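Local coordinates for 5-nitroimidazole antibiotic resistance protein (Bacteroides thetaiotaomicron, PDB 2FG9) that binds flavin-adenine dinucleotide and is probably an oxidoreductase of the pyridoxamine 5'-phosphate oxidase family, perhaps conferring resistance to 5-nitroimidazole antibiotics, at residues A[65-70]-A[130-135]; A[57-62]-A[88-93]; A[74-79]-A[156-161]. All coordinates share one frame; numbering follows the deposited sequence.

All three contacts are largely buried, though contact 3 reaches the partly exposed Lys156. The centre of contact 2 lies about 3 Å from that of the chain, those of contacts 1 and 3 about 14 and 15 Å. Contacts 1 and 3 each set a helix against the antiparallel sheet, on the neighbouring strands 65-70 and 156-175. Contact 2 joins two strands of that sheet that do not pair with each other. Between its segments the chemistry is purely aromatic; that of contact 1 is apolar with one histidine; contact 3 packs a lysine beside tryptophan and bonds it to a phosphate. All three touch the same FAD, contacts 1 and 2 at the isoalloxazine, contact 3 mainly at the ribityl-phosphate part.

Contact 1: A[65-70]-A[130-135]; sequences TLYLHS and RHALDI. With FAD (flavin-adenine dinucleotide), chain C.
His69 works in two directions: its carbonyl O accepts a nearly straight hydrogen bond from N3 of the flavin (2.6 Å, 164° at the hydrogen), while its ring reaches for Leu133 of the helix. A chi1 of 57° folds the imidazole back over its own backbone, and this swings the ring so that CD2 meets Leu133 CD2 at 3.3 Å, a close methyl contact at the ring edge. The other side of that ring's rim, at ND1 and CE1, lies near the flavin O4, so the imidazole fills the space between cofactor and helix.

Two residues back, on the same face of the strand, Tyr67 supplies a broad apolar surface. Ala132 CB touches its CD1 at 3.6 Å; so small a side chain lets the helix come near the sheet. Ile135 comes to the same side of the ring plane, nearer CE2 and CD2, its CD1 4.1 Å from the Tyr67 centroid in an off-centre CH-pi contact. Leu66 and Leu68 turn toward the inside of the barrel, Leu66 against strands 52-62 and 85-99, Leu68 against Met57 and Trp158. The axes of the short segments pass 7.8 Å apart at 101°, the helix covering one side of a flavin-binding split barrel.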
# COMPACT_ATOMS: atom_id res chain seq x y z
N THR A 65 22.66 -13.78 -19.29
CA THR A 65 22.54 -15.15 -18.85
C THR A 65 21.52 -15.28 -17.73
O THR A 65 21.51 -14.49 -16.77
CB THR A 65 23.88 -15.64 -18.39
OG1 THR A 65 24.87 -15.20 -19.32
CG2 THR A 65 23.91 -17.15 -18.32
N LEU A 66 20.64 -16.27 -17.89
CA LEU A 66 19.65 -16.60 -16.88
C LEU A 66 20.08 -17.85 -16.15
O LEU A 66 20.65 -18.76 -16.76
CB LEU A 66 18.27 -16.85 -17.51
CG LEU A 66 17.56 -15.59 -17.98
CD1 LEU A 66 16.40 -15.96 -18.88
CD2 LEU A 66 17.07 -14.84 -16.81
N TYR A 67 19.80 -17.89 -14.84
CA TYR A 67 20.13 -19.01 -13.98
C TYR A 67 18.87 -19.42 -13.23
O TYR A 67 18.15 -18.58 -12.69
CB TYR A 67 21.21 -18.62 -12.96
CG TYR A 67 22.49 -18.17 -13.60
CD1 TYR A 67 23.45 -19.09 -14.01
CD2 TYR A 67 22.71 -16.83 -13.86
CE1 TYR A 67 24.65 -18.66 -14.63
CE2 TYR A 67 23.86 -16.40 -14.45
CZ TYR A 67 24.83 -17.31 -14.85
OH TYR A 67 25.96 -16.79 -15.42
N LEU A 68 18.64 -20.72 -13.19
CA LEU A 68 17.56 -21.30 -12.47
C LEU A 68 18.08 -22.50 -11.72
O LEU A 68 19.25 -22.87 -11.85
CB LEU A 68 16.45 -21.70 -13.42
CG LEU A 68 15.98 -20.60 -14.38
CD1 LEU A 68 16.63 -20.75 -15.68
CD2 LEU A 68 14.47 -20.59 -14.57
N HIS A 69 17.22 -23.09 -10.91
CA HIS A 69 17.58 -24.28 -10.19
C HIS A 69 16.34 -25.07 -9.90
O HIS A 69 15.25 -24.50 -9.89
CB HIS A 69 18.36 -23.99 -8.90
CG HIS A 69 17.65 -23.09 -7.94
ND1 HIS A 69 16.34 -22.70 -8.11
CD2 HIS A 69 18.06 -22.52 -6.78
CE1 HIS A 69 15.98 -21.91 -7.11
NE2 HIS A 69 17.01 -21.79 -6.29
N SER A 70 16.52 -26.38 -9.75
CA SER A 70 15.44 -27.30 -9.53
C SER A 70 16.01 -28.56 -8.86
O SER A 70 17.22 -28.68 -8.65
CB SER A 70 14.78 -27.66 -10.86
OG SER A 70 15.67 -28.32 -11.75
N ARG A 130 27.51 -23.06 -7.06
CA ARG A 130 27.37 -22.09 -5.97
C ARG A 130 27.33 -20.65 -6.44
O ARG A 130 26.55 -19.82 -5.92
CB ARG A 130 28.55 -22.17 -4.99
CG ARG A 130 28.63 -23.45 -4.22
CD ARG A 130 29.50 -23.26 -3.00
NE ARG A 130 29.21 -24.25 -1.99
CZ ARG A 130 29.68 -25.48 -2.04
NH1 ARG A 130 30.47 -25.86 -3.03
NH2 ARG A 130 29.38 -26.32 -1.07
N HIS A 131 28.20 -20.34 -7.40
CA HIS A 131 28.25 -19.01 -8.00
C HIS A 131 26.90 -18.65 -8.59
O HIS A 131 26.33 -17.59 -8.28
CB HIS A 131 29.33 -18.96 -9.08
CG HIS A 131 29.39 -17.65 -9.80
ND1 HIS A 131 29.66 -16.47 -9.16
CD2 HIS A 131 29.14 -17.34 -11.10
CE1 HIS A 131 29.61 -15.47 -10.03
NE2 HIS A 131 29.30 -15.98 -11.22
N ALA A 132 26.38 -19.56 -9.42
CA ALA A 132 25.09 -19.40 -10.04
C ALA A 132 23.96 -19.32 -9.03
O ALA A 132 23.03 -18.51 -9.19
CB ALA A 132 24.84 -20.53 -10.99
N LEU A 133 24.01 -20.17 -8.01
CA LEU A 133 22.99 -20.13 -6.97
C LEU A 133 22.99 -18.78 -6.29
O LEU A 133 21.94 -18.28 -5.94
CB LEU A 133 23.18 -21.23 -5.94
CG LEU A 133 22.78 -22.63 -6.37
CD1 LEU A 133 23.50 -23.69 -5.59
CD2 LEU A 133 21.32 -22.80 -6.24
N ASP A 134 24.15 -18.16 -6.19
CA ASP A 134 24.26 -16.82 -5.60
C ASP A 134 23.58 -15.76 -6.45
O ASP A 134 22.95 -14.85 -5.92
CB ASP A 134 25.71 -16.42 -5.40
CG ASP A 134 26.31 -16.99 -4.13
OD1 ASP A 134 25.57 -17.62 -3.33
OD2 ASP A 134 27.53 -16.80 -3.93
N ILE A 135 23.73 -15.87 -7.77
CA ILE A 135 23.07 -14.95 -8.69
C ILE A 135 21.56 -15.08 -8.53
O ILE A 135 20.82 -14.09 -8.53
CB ILE A 135 23.53 -15.19 -10.15
CG1 ILE A 135 25.01 -14.90 -10.25
CG2 ILE A 135 22.77 -14.28 -11.12
CD1 ILE A 135 25.66 -15.52 -11.42
PA FAD C . 6.51 -32.44 -12.58
O1A FAD C . 7.44 -33.24 -13.47
O2A FAD C . 6.33 -32.91 -11.14
O5B FAD C . 5.06 -32.42 -13.29
C5B FAD C . 3.93 -32.99 -12.69
C4B FAD C . 2.67 -32.36 -13.27
O4B FAD C . 2.09 -31.47 -12.31
C3B FAD C . 2.85 -31.54 -14.55
O3B FAD C . 2.91 -32.28 -15.76
C2B FAD C . 1.64 -30.63 -14.45
O2B FAD C . 0.41 -31.27 -14.78
C1B FAD C . 1.65 -30.29 -12.96
N9A FAD C . 2.50 -29.09 -12.71
C8A FAD C . 3.86 -28.99 -12.76
N7A FAD C . 4.21 -27.72 -12.51
C5A FAD C . 3.10 -26.97 -12.25
C6A FAD C . 2.91 -25.60 -11.92
N6A FAD C . 3.88 -24.94 -11.24
N1A FAD C . 1.62 -25.15 -11.75
C2A FAD C . 0.54 -26.03 -11.89
N3A FAD C . 0.71 -27.37 -12.22
C4A FAD C . 2.00 -27.84 -12.39
N1 FAD C . 10.51 -25.01 -9.24
C2 FAD C . 11.87 -25.25 -9.37
O2 FAD C . 12.30 -26.39 -9.54
N3 FAD C . 12.74 -24.19 -9.26
C4 FAD C . 12.26 -22.89 -9.04
O4 FAD C . 13.02 -21.98 -9.27
C4X FAD C . 10.90 -22.65 -8.92
N5 FAD C . 10.36 -21.39 -8.71
C5X FAD C . 8.95 -21.23 -8.60
C6 FAD C . 8.41 -19.99 -8.42
C7 FAD C . 7.04 -19.81 -8.34
C7M FAD C . 6.64 -18.48 -8.89
C8 FAD C . 6.19 -20.90 -8.44
C8M FAD C . 4.72 -20.82 -8.56
C9 FAD C . 6.72 -22.15 -8.61
C9A FAD C . 8.09 -22.31 -8.71
N10 FAD C . 8.66 -23.54 -8.95
C10 FAD C . 10.02 -23.73 -9.05
C1' FAD C . 7.80 -24.69 -9.28
C2' FAD C . 8.10 -25.12 -10.69
O2' FAD C . 6.98 -24.65 -11.45
C3' FAD C . 8.32 -26.63 -10.48
O3' FAD C . 9.60 -27.14 -10.86
C4' FAD C . 7.22 -27.39 -11.12
O4' FAD C . 5.97 -26.99 -10.54
C5' FAD C . 7.66 -28.85 -11.00
O5' FAD C . 8.38 -28.98 -12.22
P FAD C . 8.36 -30.31 -13.13
O1P FAD C . 9.58 -31.13 -12.65
O2P FAD C . 8.34 -30.00 -14.60
O3P FAD C . 6.97 -30.90 -12.60

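Contact 2: A[57-62]-A[88-93]. With FAD (flavin-adenine dinucleotide), chain C.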
# COMPACT_ATOMS: atom_id res chain seq x y z
N MSE A 57 9.14 -20.27 -12.48
CA MSE A 57 10.36 -20.53 -11.76
C MSE A 57 11.01 -19.28 -11.28
O MSE A 57 10.84 -18.22 -11.85
CB MSE A 57 11.31 -21.33 -12.66
CG MSE A 57 10.89 -22.80 -12.66
SE MSE A 57 11.91 -23.78 -13.66
CE MSE A 57 13.44 -24.15 -12.43
N ASN A 58 11.78 -19.38 -10.20
CA ASN A 58 12.59 -18.26 -9.77
C ASN A 58 13.86 -18.22 -10.60
O ASN A 58 14.16 -19.14 -11.31
CB ASN A 58 12.88 -18.39 -8.29
CG ASN A 58 11.63 -18.31 -7.47
OD1 ASN A 58 11.39 -19.14 -6.62
ND2 ASN A 58 10.77 -17.36 -7.78
N PHE A 59 14.57 -17.12 -10.56
CA PHE A 59 15.66 -16.93 -11.46
C PHE A 59 16.57 -15.79 -11.00
O PHE A 59 16.21 -14.96 -10.12
CB PHE A 59 15.12 -16.57 -12.84
CG PHE A 59 14.54 -15.20 -12.91
CD1 PHE A 59 13.23 -14.98 -12.56
CD2 PHE A 59 15.32 -14.11 -13.26
CE1 PHE A 59 12.70 -13.71 -12.58
CE2 PHE A 59 14.80 -12.82 -13.28
CZ PHE A 59 13.50 -12.63 -12.93
N GLY A 60 17.74 -15.78 -11.62
CA GLY A 60 18.64 -14.69 -11.57
C GLY A 60 19.05 -14.37 -12.98
O GLY A 60 18.95 -15.18 -13.91
N TYR A 61 19.49 -13.13 -13.15
CA TYR A 61 19.94 -12.66 -14.44
C TYR A 61 21.18 -11.83 -14.24
O TYR A 61 21.16 -10.85 -13.48
CB TYR A 61 18.86 -11.82 -15.13
CG TYR A 61 19.30 -11.24 -16.46
CD1 TYR A 61 19.32 -12.02 -17.60
CD2 TYR A 61 19.72 -9.93 -16.55
CE1 TYR A 61 19.75 -11.49 -18.81
CE2 TYR A 61 20.16 -9.40 -17.75
CZ TYR A 61 20.17 -10.18 -18.87
OH TYR A 61 20.56 -9.62 -20.07
N GLU A 62 22.27 -12.22 -14.91
CA GLU A 62 23.37 -11.30 -15.13
C GLU A 62 24.13 -11.59 -16.41
O GLU A 62 24.26 -12.74 -16.83
CB GLU A 62 24.28 -11.25 -13.91
CG GLU A 62 25.31 -12.35 -13.80
CD GLU A 62 26.34 -12.06 -12.70
OE1 GLU A 62 25.99 -11.43 -11.67
OE2 GLU A 62 27.49 -12.50 -12.89
N ILE A 88 11.80 -18.11 -22.07
CA ILE A 88 11.56 -17.65 -20.74
C ILE A 88 11.00 -16.24 -20.78
O ILE A 88 11.63 -15.32 -21.25
CB ILE A 88 12.83 -17.73 -19.90
CG1 ILE A 88 13.41 -19.14 -19.96
CG2 ILE A 88 12.51 -17.29 -18.46
CD1 ILE A 88 14.68 -19.36 -19.16
N THR A 89 9.79 -16.10 -20.24
CA THR A 89 9.00 -14.88 -20.37
C THR A 89 8.69 -14.24 -19.04
O THR A 89 8.53 -14.93 -18.03
CB THR A 89 7.71 -15.21 -21.11
OG1 THR A 89 8.05 -15.69 -22.42
CG2 THR A 89 6.84 -14.01 -21.28
N PHE A 90 8.65 -12.92 -19.04
CA PHE A 90 8.54 -12.12 -17.80
C PHE A 90 7.49 -11.04 -18.04
O PHE A 90 7.43 -10.51 -19.13
CB PHE A 90 9.84 -11.40 -17.44
CG PHE A 90 11.07 -12.27 -17.47
CD1 PHE A 90 11.66 -12.62 -18.67
CD2 PHE A 90 11.65 -12.71 -16.29
CE1 PHE A 90 12.80 -13.38 -18.68
CE2 PHE A 90 12.76 -13.48 -16.31
CZ PHE A 90 13.34 -13.83 -17.50
N SER A 91 6.69 -10.72 -17.04
CA SER A 91 5.82 -9.58 -17.19
C SER A 91 5.46 -8.96 -15.89
O SER A 91 5.26 -9.65 -14.91
CB SER A 91 4.53 -9.98 -17.91
OG SER A 91 3.70 -8.86 -18.03
N LEU A 92 5.30 -7.64 -15.90
CA LEU A 92 4.86 -6.92 -14.71
C LEU A 92 3.39 -6.64 -14.87
O LEU A 92 2.83 -6.65 -16.01
CB LEU A 92 5.60 -5.59 -14.58
CG LEU A 92 7.04 -5.62 -15.10
CD1 LEU A 92 7.61 -4.19 -15.22
CD2 LEU A 92 7.89 -6.58 -14.20
N GLY A 93 2.73 -6.35 -13.76
CA GLY A 93 1.27 -6.11 -13.83
C GLY A 93 0.87 -5.05 -14.86
O GLY A 93 1.70 -4.29 -15.35
PA FAD C . 6.51 -32.44 -12.58
O1A FAD C . 7.44 -33.24 -13.47
O2A FAD C . 6.33 -32.91 -11.14
O5B FAD C . 5.06 -32.42 -13.29
C5B FAD C . 3.93 -32.99 -12.69
C4B FAD C . 2.67 -32.36 -13.27
O4B FAD C . 2.09 -31.47 -12.31
C3B FAD C . 2.85 -31.54 -14.55
O3B FAD C . 2.91 -32.28 -15.76
C2B FAD C . 1.64 -30.63 -14.45
O2B FAD C . 0.41 -31.27 -14.78
C1B FAD C . 1.65 -30.29 -12.96
N9A FAD C . 2.50 -29.09 -12.71
C8A FAD C . 3.86 -28.99 -12.76
N7A FAD C . 4.21 -27.72 -12.51
C5A FAD C . 3.10 -26.97 -12.25
C6A FAD C . 2.91 -25.60 -11.92
N6A FAD C . 3.88 -24.94 -11.24
N1A FAD C . 1.62 -25.15 -11.75
C2A FAD C . 0.54 -26.03 -11.89
N3A FAD C . 0.71 -27.37 -12.22
C4A FAD C . 2.00 -27.84 -12.39
N1 FAD C . 10.51 -25.01 -9.24
C2 FAD C . 11.87 -25.25 -9.37
O2 FAD C . 12.30 -26.39 -9.54
N3 FAD C . 12.74 -24.19 -9.26
C4 FAD C . 12.26 -22.89 -9.04
O4 FAD C . 13.02 -21.98 -9.27
C4X FAD C . 10.90 -22.65 -8.92
N5 FAD C . 10.36 -21.39 -8.71
C5X FAD C . 8.95 -21.23 -8.60
C6 FAD C . 8.41 -19.99 -8.42
C7 FAD C . 7.04 -19.81 -8.34
C7M FAD C . 6.64 -18.48 -8.89
C8 FAD C . 6.19 -20.90 -8.44
C8M FAD C . 4.72 -20.82 -8.56
C9 FAD C . 6.72 -22.15 -8.61
C9A FAD C . 8.09 -22.31 -8.71
N10 FAD C . 8.66 -23.54 -8.95
C10 FAD C . 10.02 -23.73 -9.05
C1' FAD C . 7.80 -24.69 -9.28
C2' FAD C . 8.10 -25.12 -10.69
O2' FAD C . 6.98 -24.65 -11.45
C3' FAD C . 8.32 -26.63 -10.48
O3' FAD C . 9.60 -27.14 -10.86
C4' FAD C . 7.22 -27.39 -11.12
O4' FAD C . 5.97 -26.99 -10.54
C5' FAD C . 7.66 -28.85 -11.00
O5' FAD C . 8.38 -28.98 -12.22
P FAD C . 8.36 -30.31 -13.13
O1P FAD C . 9.58 -31.13 -12.65
O2P FAD C . 8.34 -30.00 -14.60
O3P FAD C . 6.97 -30.90 -12.60
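Phe59 and Phe90 meet in a T-shaped (edge-to-face) pair, their centroids 5.0 Å apart and their planes at 73°. Phe90 supplies the edge: its CE2 stands 3.5 Å above the plane of the Phe59 ring, shifted toward the rim, and comes within 3.6 Å of Phe59 CZ. The weakly positive ring hydrogens of one phenylalanine therefore point at the electron-rich face of the other, an arrangement that suits two bulky rings in a buried place.

Around this pair lie Cys41 and Ile35, which touch both rings, Leu66 beside Phe90, and His139, whose ring meets that of Phe59. Strand 41-46 runs between the two strands and pairs antiparallel with each, so the aromatic pair bridges across it inside the split barrel of the pyridoxamine 5'-phosphate oxidase family. Phe59 N is hydrogen-bonded to Tyr140 OH.

Just before Phe59 the chain reaches the flavin. Asn58 N shares its hydrogen between FAD N5 (2.9 Å) and FAD O4 (3.0 Å), gripping the edge of the isoalloxazine that carries the redox-active nitrogen. Met57, present as selenomethionine, lies under one face of the ring system, with CG 3.7 Å from FAD C4X and CE 3.2 Å from FAD N3; a flexible, unbranched chain can follow that flat surface. Strand alternation sends the neighbours of Phe90 the other way: Thr89 OG1 is hydrogen-bonded to Val54 O of the second subunit, and Ser91 touches another bound FAD.

Contact 3: A[74-79]-A[156-161]. With FAD (flavin-adenine dinucleotide), chain C; EDO (1,2-ethanediol), chain D.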
# COMPACT_ATOMS: atom_id res chain seq x y z
N GLY A 74 11.91 -34.54 -12.31
CA GLY A 74 11.96 -35.31 -13.54
C GLY A 74 11.24 -34.57 -14.69
O GLY A 74 11.84 -34.31 -15.73
N GLY A 75 9.98 -34.23 -14.51
CA GLY A 75 9.15 -33.87 -15.68
C GLY A 75 9.84 -32.98 -16.68
O GLY A 75 10.13 -33.40 -17.79
N LYS A 76 10.13 -31.75 -16.26
CA LYS A 76 10.83 -30.76 -17.07
C LYS A 76 12.25 -31.17 -17.43
O LYS A 76 12.82 -30.68 -18.41
CB LYS A 76 10.86 -29.39 -16.36
CG LYS A 76 11.49 -29.39 -14.95
CD LYS A 76 11.15 -28.06 -14.24
CE LYS A 76 11.81 -27.87 -12.90
NZ LYS A 76 11.41 -28.93 -11.97
N ILE A 77 12.82 -32.09 -16.65
CA ILE A 77 14.19 -32.54 -16.88
C ILE A 77 14.23 -33.51 -18.05
O ILE A 77 15.05 -33.36 -18.95
CB ILE A 77 14.79 -33.21 -15.61
CG1 ILE A 77 14.69 -32.24 -14.40
CG2 ILE A 77 16.22 -33.73 -15.87
CD1 ILE A 77 15.17 -30.81 -14.68
N GLU A 78 13.36 -34.51 -18.03
CA GLU A 78 13.23 -35.40 -19.18
C GLU A 78 13.04 -34.61 -20.48
O GLU A 78 13.67 -34.90 -21.49
CB GLU A 78 12.11 -36.43 -18.96
CG GLU A 78 12.60 -37.71 -18.24
N MSE A 79 12.20 -33.57 -20.43
CA MSE A 79 11.91 -32.80 -21.63
C MSE A 79 13.17 -32.09 -22.09
O MSE A 79 13.51 -32.12 -23.27
CB MSE A 79 10.80 -31.77 -21.38
CG MSE A 79 9.52 -32.35 -20.87
SE MSE A 79 8.30 -30.95 -20.38
CE MSE A 79 6.76 -32.13 -19.62
N LYS A 156 19.85 -29.23 -9.42
CA LYS A 156 20.30 -28.98 -10.78
C LYS A 156 20.24 -27.49 -10.91
O LYS A 156 19.24 -26.88 -10.56
CB LYS A 156 19.42 -29.64 -11.84
CG LYS A 156 19.95 -31.01 -12.26
CD LYS A 156 19.09 -31.58 -13.33
CE LYS A 156 19.75 -32.76 -14.04
NZ LYS A 156 19.40 -34.01 -13.33
N VAL A 157 21.34 -26.94 -11.38
CA VAL A 157 21.43 -25.53 -11.62
C VAL A 157 21.51 -25.29 -13.12
O VAL A 157 22.46 -25.75 -13.77
CB VAL A 157 22.63 -24.91 -10.91
CG1 VAL A 157 22.56 -23.41 -11.04
CG2 VAL A 157 22.64 -25.30 -9.41
N TRP A 158 20.55 -24.53 -13.63
CA TRP A 158 20.35 -24.33 -15.05
C TRP A 158 21.03 -23.07 -15.45
O TRP A 158 20.83 -22.05 -14.81
CB TRP A 158 18.90 -24.11 -15.35
CG TRP A 158 17.95 -25.14 -14.94
CD1 TRP A 158 18.10 -26.08 -13.97
CD2 TRP A 158 16.63 -25.28 -15.43
NE1 TRP A 158 16.95 -26.83 -13.86
CE2 TRP A 158 16.04 -26.35 -14.75
CE3 TRP A 158 15.89 -24.60 -16.41
CZ2 TRP A 158 14.73 -26.76 -15.01
CZ3 TRP A 158 14.61 -25.02 -16.67
CH2 TRP A 158 14.04 -26.09 -15.98
N LYS A 159 21.85 -23.13 -16.49
CA LYS A 159 22.44 -21.94 -17.08
C LYS A 159 21.86 -21.81 -18.46
O LYS A 159 21.80 -22.78 -19.24
CB LYS A 159 23.95 -22.07 -17.16
CG LYS A 159 24.68 -20.87 -17.75
CD LYS A 159 26.16 -21.13 -17.69
CE LYS A 159 26.94 -19.98 -18.31
NZ LYS A 159 28.41 -20.25 -18.28
N VAL A 160 21.40 -20.61 -18.77
CA VAL A 160 20.72 -20.33 -20.04
C VAL A 160 21.30 -19.05 -20.60
O VAL A 160 20.80 -17.95 -20.29
CB VAL A 160 19.20 -20.16 -19.86
CG1 VAL A 160 18.53 -20.00 -21.21
CG2 VAL A 160 18.61 -21.33 -19.08
N PRO A 161 22.36 -19.19 -21.40
CA PRO A 161 22.84 -18.00 -22.10
C PRO A 161 21.73 -17.55 -23.03
O PRO A 161 21.13 -18.39 -23.71
CB PRO A 161 24.06 -18.48 -22.88
CG PRO A 161 24.47 -19.82 -22.24
CD PRO A 161 23.16 -20.39 -21.71
PA FAD C . 6.51 -32.44 -12.58
O1A FAD C . 7.44 -33.24 -13.47
O2A FAD C . 6.33 -32.91 -11.14
O5B FAD C . 5.06 -32.42 -13.29
C5B FAD C . 3.93 -32.99 -12.69
C4B FAD C . 2.67 -32.36 -13.27
O4B FAD C . 2.09 -31.47 -12.31
C3B FAD C . 2.85 -31.54 -14.55
O3B FAD C . 2.91 -32.28 -15.76
C2B FAD C . 1.64 -30.63 -14.45
O2B FAD C . 0.41 -31.27 -14.78
C1B FAD C . 1.65 -30.29 -12.96
N9A FAD C . 2.50 -29.09 -12.71
C8A FAD C . 3.86 -28.99 -12.76
N7A FAD C . 4.21 -27.72 -12.51
C5A FAD C . 3.10 -26.97 -12.25
C6A FAD C . 2.91 -25.60 -11.92
N6A FAD C . 3.88 -24.94 -11.24
N1A FAD C . 1.62 -25.15 -11.75
C2A FAD C . 0.54 -26.03 -11.89
N3A FAD C . 0.71 -27.37 -12.22
C4A FAD C . 2.00 -27.84 -12.39
N1 FAD C . 10.51 -25.01 -9.24
C2 FAD C . 11.87 -25.25 -9.37
O2 FAD C . 12.30 -26.39 -9.54
N3 FAD C . 12.74 -24.19 -9.26
C4 FAD C . 12.26 -22.89 -9.04
O4 FAD C . 13.02 -21.98 -9.27
C4X FAD C . 10.90 -22.65 -8.92
N5 FAD C . 10.36 -21.39 -8.71
C5X FAD C . 8.95 -21.23 -8.60
C6 FAD C . 8.41 -19.99 -8.42
C7 FAD C . 7.04 -19.81 -8.34
C7M FAD C . 6.64 -18.48 -8.89
C8 FAD C . 6.19 -20.90 -8.44
C8M FAD C . 4.72 -20.82 -8.56
C9 FAD C . 6.72 -22.15 -8.61
C9A FAD C . 8.09 -22.31 -8.71
N10 FAD C . 8.66 -23.54 -8.95
C10 FAD C . 10.02 -23.73 -9.05
C1' FAD C . 7.80 -24.69 -9.28
C2' FAD C . 8.10 -25.12 -10.69
O2' FAD C . 6.98 -24.65 -11.45
C3' FAD C . 8.32 -26.63 -10.48
O3' FAD C . 9.60 -27.14 -10.86
C4' FAD C . 7.22 -27.39 -11.12
O4' FAD C . 5.97 -26.99 -10.54
C5' FAD C . 7.66 -28.85 -11.00
O5' FAD C . 8.38 -28.98 -12.22
P FAD C . 8.36 -30.31 -13.13
O1P FAD C . 9.58 -31.13 -12.65
O2P FAD C . 8.34 -30.00 -14.60
O3P FAD C . 6.97 -30.90 -12.60
C1 EDO D . 10.86 -29.91 -7.08
O1 EDO D . 9.76 -30.24 -7.95
C2 EDO D . 11.64 -28.72 -7.64
O2 EDO D . 12.06 -28.95 -8.99
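Lys76 and Ile77 approach the buried Trp158 together, and here the packing is closest. Lys76 CE lies 3.8 Å from Trp158 CZ2, and Ile77 CD1 reaches the same carbon at 4.1 Å; both come obliquely to the six-membered part of the indole. The long side chains are needed, because the axes of helix and strand stay 12.1 Å apart. At its polar end the indole NE1 is hydrogen-bonded to Ser70 OG.

The partly exposed Lys156 makes the weaker contact, with only its CE and NZ beside Ile77 CG2, each at 4.1 Å. Its ammonium group finds its polar partner in Pro72 O, with a cation-pi contact to Phe122.

The extended chain of Lys76 runs past the indole, and the bend at chi4 (-61°) turns NZ to the cofactor. Four oxygens lie within hydrogen-bonding distance of NZ, FAD O3' (2.8 Å), O1P (2.9 Å) and O5' and one of an ethanediol probably left from crystallisation, so its N-H groups must be shared among them. Lys76 N donates to FAD O2P at 3.0 Å. Apolar contact thus steadies the methylenes of Lys76 while its charge, together with the N-terminal end of the helix, probably helps to neutralise the riboflavin-side phosphate of FAD.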